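Nucleoside kinase (Methanococcus jannaschii, PDB 2C4E) phosphorylates nucleosides, with inosine, guanosine and cytidine preferred, to their monophosphates, using ATP as the best phosphate donor and magnesium or manganese as cofactor. Local coordinates at residues I136-P141 against G162-Q167; F143-A148 against L174-H179; V11-L16 against F113-A118. All blocks are in the same frame, centred on the assembly; numbering follows the deposited sequence.

Interaction 1 (I136-P141 against G162-Q167)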
loop_
_atom_site.group_PDB
_atom_site.type_symbol
_atom_site.label_atom_id
_atom_site.label_comp_id
_atom_site.label_asym_id
_atom_site.label_seq_id
_atom_site.Cartn_x
_atom_site.Cartn_y
_atom_site.Cartn_z
ATOM N N ILE A 136 7.197 15.788 21.325
ATOM C CA ILE A 136 7.483 14.392 21.069
ATOM C C ILE A 136 6.185 13.725 20.666
ATOM O O ILE A 136 5.297 13.511 21.479
ATOM C CB ILE A 136 8.060 13.730 22.310
ATOM C CG1 ILE A 136 9.380 14.411 22.653
ATOM C CG2 ILE A 136 8.264 12.223 22.039
ATOM C CD1 ILE A 136 9.978 14.016 23.997
ATOM N N ALA A 137 6.097 13.423 19.383
ATOM C CA ALA A 137 4.937 12.798 18.809
ATOM C C ALA A 137 5.206 11.322 18.597
ATOM O O ALA A 137 6.190 10.778 19.102
ATOM C CB ALA A 137 4.586 13.497 17.505
ATOM N N THR A 138 4.326 10.640 17.889
ATOM C CA THR A 138 4.523 9.214 17.685
ATOM C C THR A 138 5.820 8.964 16.920
ATOM O O THR A 138 6.251 9.758 16.099
ATOM C CB THR A 138 3.346 8.553 16.956
ATOM O OG1 THR A 138 2.985 9.345 15.825
ATOM C CG2 THR A 138 2.112 8.529 17.847
ATOM N N GLY A 139 6.443 7.851 17.215
ATOM C CA GLY A 139 7.749 7.551 16.676
ATOM C C GLY A 139 8.264 6.274 17.282
ATOM O O GLY A 139 7.570 5.244 17.263
ATOM N N ASP A 140 9.502 6.310 17.749
ATOM C CA ASP A 140 10.115 5.181 18.420
ATOM C C ASP A 140 10.084 5.500 19.910
ATOM O O ASP A 140 10.700 6.480 20.345
ATOM C CB ASP A 140 11.549 5.006 17.942
ATOM C CG ASP A 140 12.251 3.878 18.633
ATOM O OD1 ASP A 140 12.256 2.739 18.108
ATOM O OD2 ASP A 140 12.849 4.043 19.716
ATOM N N PRO A 141 9.325 4.740 20.690
ATOM C CA PRO A 141 9.183 5.060 22.119
ATOM C C PRO A 141 10.502 5.149 22.887
ATOM O O PRO A 141 10.633 6.035 23.738
ATOM C CB PRO A 141 8.304 3.917 22.633
ATOM C CG PRO A 141 7.440 3.597 21.423
ATOM C CD PRO A 141 8.448 3.620 20.303
ATOM N N GLY A 162 -0.209 9.125 21.773
ATOM C CA GLY A 162 -1.012 8.806 20.605
ATOM C C GLY A 162 -1.230 7.312 20.405
ATOM O O GLY A 162 -1.455 6.558 21.354
ATOM N N GLN A 163 -1.117 6.876 19.154
ATOM C CA GLN A 163 -1.331 5.465 18.807
ATOM C C GLN A 163 -0.187 4.554 19.267
ATOM O O GLN A 163 -0.317 3.325 19.201
ATOM C CB GLN A 163 -1.553 5.309 17.298
ATOM C CG GLN A 163 -2.813 6.003 16.772
ATOM C CD GLN A 163 -4.102 5.258 17.092
ATOM O OE1 GLN A 163 -4.094 4.252 17.804
ATOM N NE2 GLN A 163 -5.214 5.754 16.564
ATOM N N ASP A 164 0.926 5.142 19.712
ATOM C CA ASP A 164 2.010 4.388 20.332
ATOM C C ASP A 164 1.663 3.938 21.750
ATOM O O ASP A 164 2.405 3.157 22.318
ATOM C CB ASP A 164 3.288 5.242 20.454
ATOM C CG ASP A 164 3.991 5.482 19.128
ATOM O OD1 ASP A 164 3.542 4.974 18.076
ATOM O OD2 ASP A 164 5.029 6.177 19.074
ATOM N N LEU A 165 0.575 4.444 22.339
ATOM C CA LEU A 165 0.293 4.208 23.766
ATOM C C LEU A 165 0.397 2.742 24.232
ATOM O O LEU A 165 0.989 2.484 25.281
ATOM C CB LEU A 165 -1.059 4.820 24.194
ATOM C CG LEU A 165 -1.388 4.661 25.689
ATOM C CD1 LEU A 165 -0.413 5.458 26.553
ATOM C CD2 LEU A 165 -2.836 5.062 26.000
ATOM N N PRO A 166 -0.168 1.788 23.485
ATOM C CA PRO A 166 -0.051 0.365 23.846
ATOM C C PRO A 166 1.377 -0.176 24.051
ATOM O O PRO A 166 1.543 -1.162 24.775
ATOM C CB PRO A 166 -0.738 -0.347 22.670
ATOM C CG PRO A 166 -1.706 0.665 22.134
ATOM C CD PRO A 166 -0.987 1.974 22.271
ATOM N N GLN A 167 2.375 0.442 23.421
ATOM C CA GLN A 167 3.778 0.014 23.531
ATOM C C GLN A 167 4.465 0.389 24.837
ATOM O O GLN A 167 5.560 -0.096 25.126
ATOM C CB GLN A 167 4.595 0.594 22.374
ATOM C CG GLN A 167 4.159 0.083 21.012
ATOM C CD GLN A 167 4.927 0.728 19.886
ATOM O OE1 GLN A 167 6.158 0.746 19.898
ATOM N NE2 GLN A 167 4.207 1.263 18.911
HETATM O O HOH W 1 5.333 4.598 16.111
#
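Asp164 reaches out of the 3-10 turn 163-167 and receives the backbone N-H of Gly139 on its carboxylate. The bond from Gly139 N to Asp164 OD2 is 2.9 Å long and nearly straight, 171° at the hydrogen; it enters on the syn side, 18° out of the carboxylate plane. With CG beside its own backbone N (chi1 -73°), the carboxylate lies against Thr138, whose CB is 3.6 Å from Asp164 OD2. Thr138 CG2 is 3.8 Å from Asp164 CG. Gly162 lies close to the same methyl: a beta carbon there would come within 3.0 Å of Thr138 CG2, and its positive phi also suits glycine. A water completes this tight, polar part, donating to both Gly139 O, at 2.6 Å, and Asp164 OD1, at 2.7 Å.

The solvent side is looser: Gln167, exposed, merely lays OE1 3.5 Å from Pro141 CG. Replacing Asp164 with an alanine removes both oxygens and is likely to leave the Gly139 N-H without its acceptor and the water without its second mate, freeing the two loops to shift.

These loops follow strands 131-136 and 156-159, and Gln163, in the same turn as Asp164, is a substrate-binding residue. Both oxygens of the buried Asp164 accept hydrogen bonds, one from an amide and one from water, which is consistent with an ionised carboxylate.

Interaction 2 (F143-A148 against L174-H179)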
loop_
_atom_site.group_PDB
_atom_site.type_symbol
_atom_site.label_atom_id
_atom_site.label_comp_id
_atom_site.label_asym_id
_atom_site.label_seq_id
_atom_site.Cartn_x
_atom_site.Cartn_y
_atom_site.Cartn_z
ATOM N N PHE A 143 13.502 5.993 21.740
ATOM C CA PHE A 143 14.175 7.226 21.337
ATOM C C PHE A 143 13.405 8.415 21.920
ATOM O O PHE A 143 13.998 9.375 22.405
ATOM C CB PHE A 143 14.252 7.305 19.810
ATOM C CG PHE A 143 14.968 8.518 19.294
ATOM C CD1 PHE A 143 16.342 8.521 19.158
ATOM C CD2 PHE A 143 14.263 9.658 18.936
ATOM C CE1 PHE A 143 17.017 9.639 18.668
ATOM C CE2 PHE A 143 14.941 10.779 18.442
ATOM C CZ PHE A 143 16.317 10.764 18.314
ATOM N N ASN A 144 12.077 8.319 21.933
ATOM C CA ASN A 144 11.236 9.393 22.452
ATOM C C ASN A 144 11.487 9.616 23.940
ATOM O O ASN A 144 11.619 10.764 24.391
ATOM C CB ASN A 144 9.755 9.121 22.187
ATOM C CG ASN A 144 9.368 9.339 20.724
ATOM O OD1 ASN A 144 8.271 8.944 20.267
ATOM N ND2 ASN A 144 10.249 9.948 19.990
ATOM N N LEU A 145 11.629 8.532 24.697
ATOM C CA LEU A 145 11.982 8.669 26.113
ATOM C C LEU A 145 13.362 9.302 26.266
ATOM O O LEU A 145 13.562 10.170 27.129
ATOM C CB LEU A 145 11.927 7.316 26.828
ATOM C CG LEU A 145 12.314 7.303 28.309
ATOM C CD1 LEU A 145 11.452 8.267 29.139
ATOM C CD2 LEU A 145 12.213 5.899 28.864
ATOM N N LYS A 146 14.331 8.903 25.446
ATOM C CA LYS A 146 15.641 9.548 25.507
ATOM C C LYS A 146 15.506 11.045 25.292
ATOM O O LYS A 146 16.147 11.823 25.977
ATOM C CB LYS A 146 16.614 9.006 24.455
ATOM C CG LYS A 146 17.054 7.574 24.657
ATOM C CD LYS A 146 17.971 7.167 23.514
ATOM C CE LYS A 146 18.642 5.836 23.769
ATOM N NZ LYS A 146 19.244 5.274 22.522
ATOM N N CYS A 147 14.659 11.443 24.340
ATOM C CA CYS A 147 14.446 12.859 24.046
ATOM C C CYS A 147 13.862 13.585 25.249
ATOM O O CYS A 147 14.365 14.661 25.615
ATOM C CB CYS A 147 13.531 13.050 22.840
ATOM S SG CYS A 147 14.303 12.590 21.278
ATOM N N ALA A 148 12.850 12.985 25.873
ATOM C CA ALA A 148 12.186 13.583 27.034
ATOM C C ALA A 148 13.171 13.730 28.172
ATOM O O ALA A 148 13.234 14.771 28.791
ATOM C CB ALA A 148 11.012 12.745 27.482
ATOM N N LEU A 174 5.125 5.939 32.998
ATOM C CA LEU A 174 5.322 6.755 34.178
ATOM C C LEU A 174 6.608 7.545 33.985
ATOM O O LEU A 174 6.639 8.740 34.223
ATOM C CB LEU A 174 5.405 5.884 35.431
ATOM C CG LEU A 174 5.569 6.602 36.764
ATOM C CD1 LEU A 174 4.407 7.554 37.021
ATOM C CD2 LEU A 174 5.681 5.559 37.895
ATOM N N GLU A 175 7.641 6.890 33.474
ATOM C CA GLU A 175 8.939 7.565 33.284
ATOM C C GLU A 175 8.882 8.728 32.296
ATOM O O GLU A 175 9.409 9.789 32.580
ATOM C CB GLU A 175 10.017 6.563 32.864
ATOM C CG GLU A 175 11.419 7.147 32.841
ATOM C CD GLU A 175 11.997 7.457 34.217
ATOM O OE1 GLU A 175 11.333 7.201 35.254
ATOM O OE2 GLU A 175 13.141 7.951 34.255
ATOM N N ILE A 176 8.246 8.558 31.141
ATOM C CA ILE A 176 8.198 9.659 30.191
ATOM C C ILE A 176 7.306 10.798 30.703
ATOM O O ILE A 176 7.617 11.967 30.502
ATOM C CB ILE A 176 7.800 9.162 28.779
ATOM C CG1 ILE A 176 8.124 10.222 27.732
ATOM C CG2 ILE A 176 6.312 8.763 28.710
ATOM C CD1 ILE A 176 8.257 9.665 26.342
ATOM N N ILE A 177 6.216 10.459 31.382
ATOM C CA ILE A 177 5.327 11.462 31.956
ATOM C C ILE A 177 6.043 12.273 33.038
ATOM O O ILE A 177 5.775 13.456 33.197
ATOM C CB ILE A 177 4.021 10.816 32.498
ATOM C CG1 ILE A 177 3.151 10.406 31.329
ATOM C CG2 ILE A 177 3.276 11.763 33.443
ATOM C CD1 ILE A 177 1.863 9.663 31.756
ATOM N N GLU A 178 6.985 11.642 33.743
ATOM C CA GLU A 178 7.700 12.315 34.804
ATOM C C GLU A 178 8.682 13.318 34.179
ATOM O O GLU A 178 9.176 14.200 34.865
ATOM C CB GLU A 178 8.342 11.314 35.785
ATOM C CG GLU A 178 7.226 10.658 36.613
ATOM C CD GLU A 178 7.670 9.820 37.782
ATOM O OE1 GLU A 178 8.713 9.142 37.671
ATOM O OE2 GLU A 178 6.928 9.821 38.797
ATOM N N HIS A 179 8.914 13.179 32.877
ATOM C CA HIS A 179 9.763 14.113 32.109
ATOM C C HIS A 179 8.970 14.896 31.075
ATOM O O HIS A 179 9.500 15.289 30.030
ATOM C CB HIS A 179 10.871 13.334 31.436
ATOM C CG HIS A 179 11.754 12.618 32.401
ATOM N ND1 HIS A 179 12.969 13.115 32.820
ATOM C CD2 HIS A 179 11.578 11.448 33.057
ATOM C CE1 HIS A 179 13.502 12.273 33.690
ATOM N NE2 HIS A 179 12.683 11.249 33.842
#
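Apolar packing carries most of this contact: Leu145 CD1 reaches over the backbone at Ile176, while Ile176 CD1 reaches back to Leu145. Leu145, its CG anti to the backbone N (chi1 178°), lays CD1 along the other helix, 3.7 Å from Ile176 CA and 3.8 Å from Ile176 CB. Leu145 CD1 also lies 3.9 Å from Glu175 CG, in the aliphatic part of that side chain. In return, Ile176 sends CG1 and CD1 across the interface: CG1 stands 3.8 Å from Ala148 CB, and CD1 comes within 3.9 Å of Leu145 CA. Only a small side chain separates the isoleucine from the backbone at Ala148, which lets Ile176 come in close. Farther along the chain, His179 joins the packing, its CB 3.8 Å from Ala148 O and also against the Ala148 methyl.

The helix geometry is in keeping with this packing. The axes of 143-148 and 174-178 approach to 9.3 Å and run in nearly the same sense, at 32°. Helices 141-151 and 170-178 each follow a strand of the parallel part of the central sheet, 131-136 and 156-159, as in the alternating beta and alpha elements of the ribokinase fold. On the sheet side, Asn144, Cys147 and Ala148 rest against Ile136.

Polar interactions lie alongside this packing, and no hydrogen bond joins the two segments. Glu175 OE2 has its main polar partner in Lys149, one residue beyond 143-148, with which it forms a salt bridge; a weak bond to it from His179 NE2 is doubtful.

Interaction 3 (V11-L16 against F113-A118)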
loop_
_atom_site.group_PDB
_atom_site.type_symbol
_atom_site.label_atom_id
_atom_site.label_comp_id
_atom_site.label_asym_id
_atom_site.label_seq_id
_atom_site.Cartn_x
_atom_site.Cartn_y
_atom_site.Cartn_z
ATOM N N VAL A 11 9.662 15.951 17.194
ATOM C CA VAL A 11 10.371 14.695 17.097
ATOM C C VAL A 11 9.346 13.616 16.774
ATOM O O VAL A 11 8.275 13.527 17.387
ATOM C CB VAL A 11 11.064 14.334 18.438
ATOM C CG1 VAL A 11 11.714 12.970 18.363
ATOM C CG2 VAL A 11 12.079 15.403 18.832
ATOM N N GLY A 12 9.659 12.806 15.784
ATOM C CA GLY A 12 8.825 11.671 15.461
ATOM C C GLY A 12 8.640 11.516 13.966
ATOM O O GLY A 12 9.443 11.986 13.161
ATOM N N HIS A 13 7.549 10.877 13.602
ATOM C CA HIS A 13 7.330 10.486 12.217
ATOM C C HIS A 13 7.175 11.646 11.249
ATOM O O HIS A 13 6.388 12.561 11.473
ATOM C CB HIS A 13 6.094 9.608 12.129
ATOM C CG HIS A 13 6.284 8.251 12.725
ATOM N ND1 HIS A 13 7.419 7.497 12.511
ATOM C CD2 HIS A 13 5.473 7.502 13.506
ATOM C CE1 HIS A 13 7.303 6.346 13.153
ATOM N NE2 HIS A 13 6.134 6.327 13.767
ATOM N N THR A 14 7.939 11.547 10.166
ATOM C CA THR A 14 7.659 12.188 8.908
ATOM C C THR A 14 7.317 11.071 7.917
ATOM O O THR A 14 8.111 10.164 7.709
ATOM C CB THR A 14 8.893 12.982 8.462
ATOM O OG1 THR A 14 9.081 14.100 9.343
ATOM C CG2 THR A 14 8.674 13.585 7.096
ATOM N N ALA A 15 6.120 11.123 7.338
ATOM C CA ALA A 15 5.604 10.012 6.534
ATOM C C ALA A 15 4.796 10.468 5.334
ATOM O O ALA A 15 4.301 11.582 5.307
ATOM C CB ALA A 15 4.742 9.103 7.393
ATOM N N LEU A 16 4.662 9.582 4.350
ATOM C CA LEU A 16 3.772 9.804 3.215
ATOM C C LEU A 16 2.510 8.977 3.426
ATOM O O LEU A 16 2.602 7.773 3.625
ATOM C CB LEU A 16 4.465 9.380 1.922
ATOM C CG LEU A 16 5.746 10.170 1.642
ATOM C CD1 LEU A 16 6.674 9.384 0.724
ATOM C CD2 LEU A 16 5.383 11.526 1.054
ATOM N N PHE A 113 0.884 0.857 8.678
ATOM C CA PHE A 113 2.018 1.781 8.778
ATOM C C PHE A 113 3.348 1.080 8.487
ATOM O O PHE A 113 3.786 0.218 9.248
ATOM C CB PHE A 113 2.070 2.439 10.153
ATOM C CG PHE A 113 3.132 3.493 10.272
ATOM C CD1 PHE A 113 3.007 4.697 9.590
ATOM C CD2 PHE A 113 4.266 3.281 11.054
ATOM C CE1 PHE A 113 3.986 5.677 9.694
ATOM C CE2 PHE A 113 5.241 4.253 11.158
ATOM C CZ PHE A 113 5.106 5.453 10.480
ATOM N N LEU A 114 3.962 1.420 7.357
ATOM C CA LEU A 114 5.268 0.884 6.993
ATOM C C LEU A 114 6.358 1.587 7.808
ATOM O O LEU A 114 6.624 2.762 7.614
ATOM C CB LEU A 114 5.515 1.063 5.490
ATOM C CG LEU A 114 6.785 0.437 4.913
ATOM C CD1 LEU A 114 6.819 -1.051 5.176
ATOM C CD2 LEU A 114 6.866 0.707 3.419
ATOM N N TRP A 115 6.991 0.830 8.696
ATOM C CA TRP A 115 8.011 1.333 9.621
ATOM C C TRP A 115 9.222 1.909 8.880
ATOM O O TRP A 115 9.652 3.019 9.165
ATOM C CB TRP A 115 8.432 0.173 10.519
ATOM C CG TRP A 115 9.283 0.508 11.682
ATOM C CD1 TRP A 115 10.502 -0.021 11.960
ATOM C CD2 TRP A 115 8.966 1.389 12.766
ATOM N NE1 TRP A 115 10.979 0.488 13.140
ATOM C CE2 TRP A 115 10.057 1.365 13.653
ATOM C CE3 TRP A 115 7.879 2.216 13.071
ATOM C CZ2 TRP A 115 10.091 2.125 14.822
ATOM C CZ3 TRP A 115 7.914 2.966 14.239
ATOM C CH2 TRP A 115 9.012 2.915 15.095
ATOM N N GLY A 116 9.745 1.151 7.909
ATOM C CA GLY A 116 10.829 1.604 7.048
ATOM C C GLY A 116 12.048 2.145 7.792
ATOM O O GLY A 116 12.645 1.429 8.621
ATOM N N ALA A 117 12.380 3.418 7.507
ATOM C CA ALA A 117 13.561 4.104 8.065
ATOM C C ALA A 117 13.487 4.413 9.563
ATOM O O ALA A 117 14.505 4.745 10.175
ATOM C CB ALA A 117 13.819 5.408 7.294
ATOM N N ALA A 118 12.291 4.343 10.148
ATOM C CA ALA A 118 12.138 4.427 11.605
ATOM C C ALA A 118 12.922 3.338 12.356
ATOM O O ALA A 118 13.158 3.453 13.565
ATOM C CB ALA A 118 10.664 4.371 11.982
#
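The backbones of 11-16 and 113-118 stay well apart: the nearest CA pairs, His13 with Ala118 and Ala15 with Leu114, are 7.8 Å and 9.1 Å apart respectively, so side chains must bridge the gap. His13 and Phe113 do so by pointing at each other across it, in an edge-to-face aromatic pair. Phe113 turns its edge to the imidazole, with CZ 3.5 Å above the plane and over its centre; the ring centroids are 4.5 Å apart and the planes make 53°. Phe113 is carried inward by a CG anti to the backbone N (chi1 -174°), which also sets CE1 4.2 Å from the Ala15 CB methyl, near the plane of the phenyl ring.

Together with Trp115 these rings form an aromatic cluster at the base of the small four-stranded sheet that forms the lid of the ribokinase fold. Strands 15-21 and 109-114 both belong to it, and Phe113 is a substrate-binding residue. Phe113 and Leu114 also pair in a parallel beta ladder with the second subunit, carrying the sheet across the dimer interface.

Trp115 meets a different part of the histidine: CZ3 stands 3.6 Å from His13 CE1, at the imidazole edge, with the planes at 86°. Ala118 has two roles, its CB reaching the same histidine edge while lying 3.4 Å above the indole plane. The bond from Ala118 N to Trp115 O, 3.1 Å, closes the turn that places this methyl over the six-membered ring of the indole.

How the interactions relate
From the N terminus, segment 11-16 leads from strand 7-11 of the central sheet into the lid, and interaction 3 closes a loop of some hundred residues when 113-118 returns from strand 109-114. After it, interaction 1 closes a loop of 20 residues and interaction 2 one of 25, and the two cross, their segments alternating along the chain. Interaction 1 joins the loops after two neighbouring sheet strands, and interaction 2 the helices that succeed those loops. Ala137 N and Val11 O, 3.0 Å apart, and Thr138 O and His13 N, also 3.0 Å apart, probably hydrogen-bond interaction 1 to interaction 3. Val11 CG1 packs on Phe143, linking interactions 2 and 3.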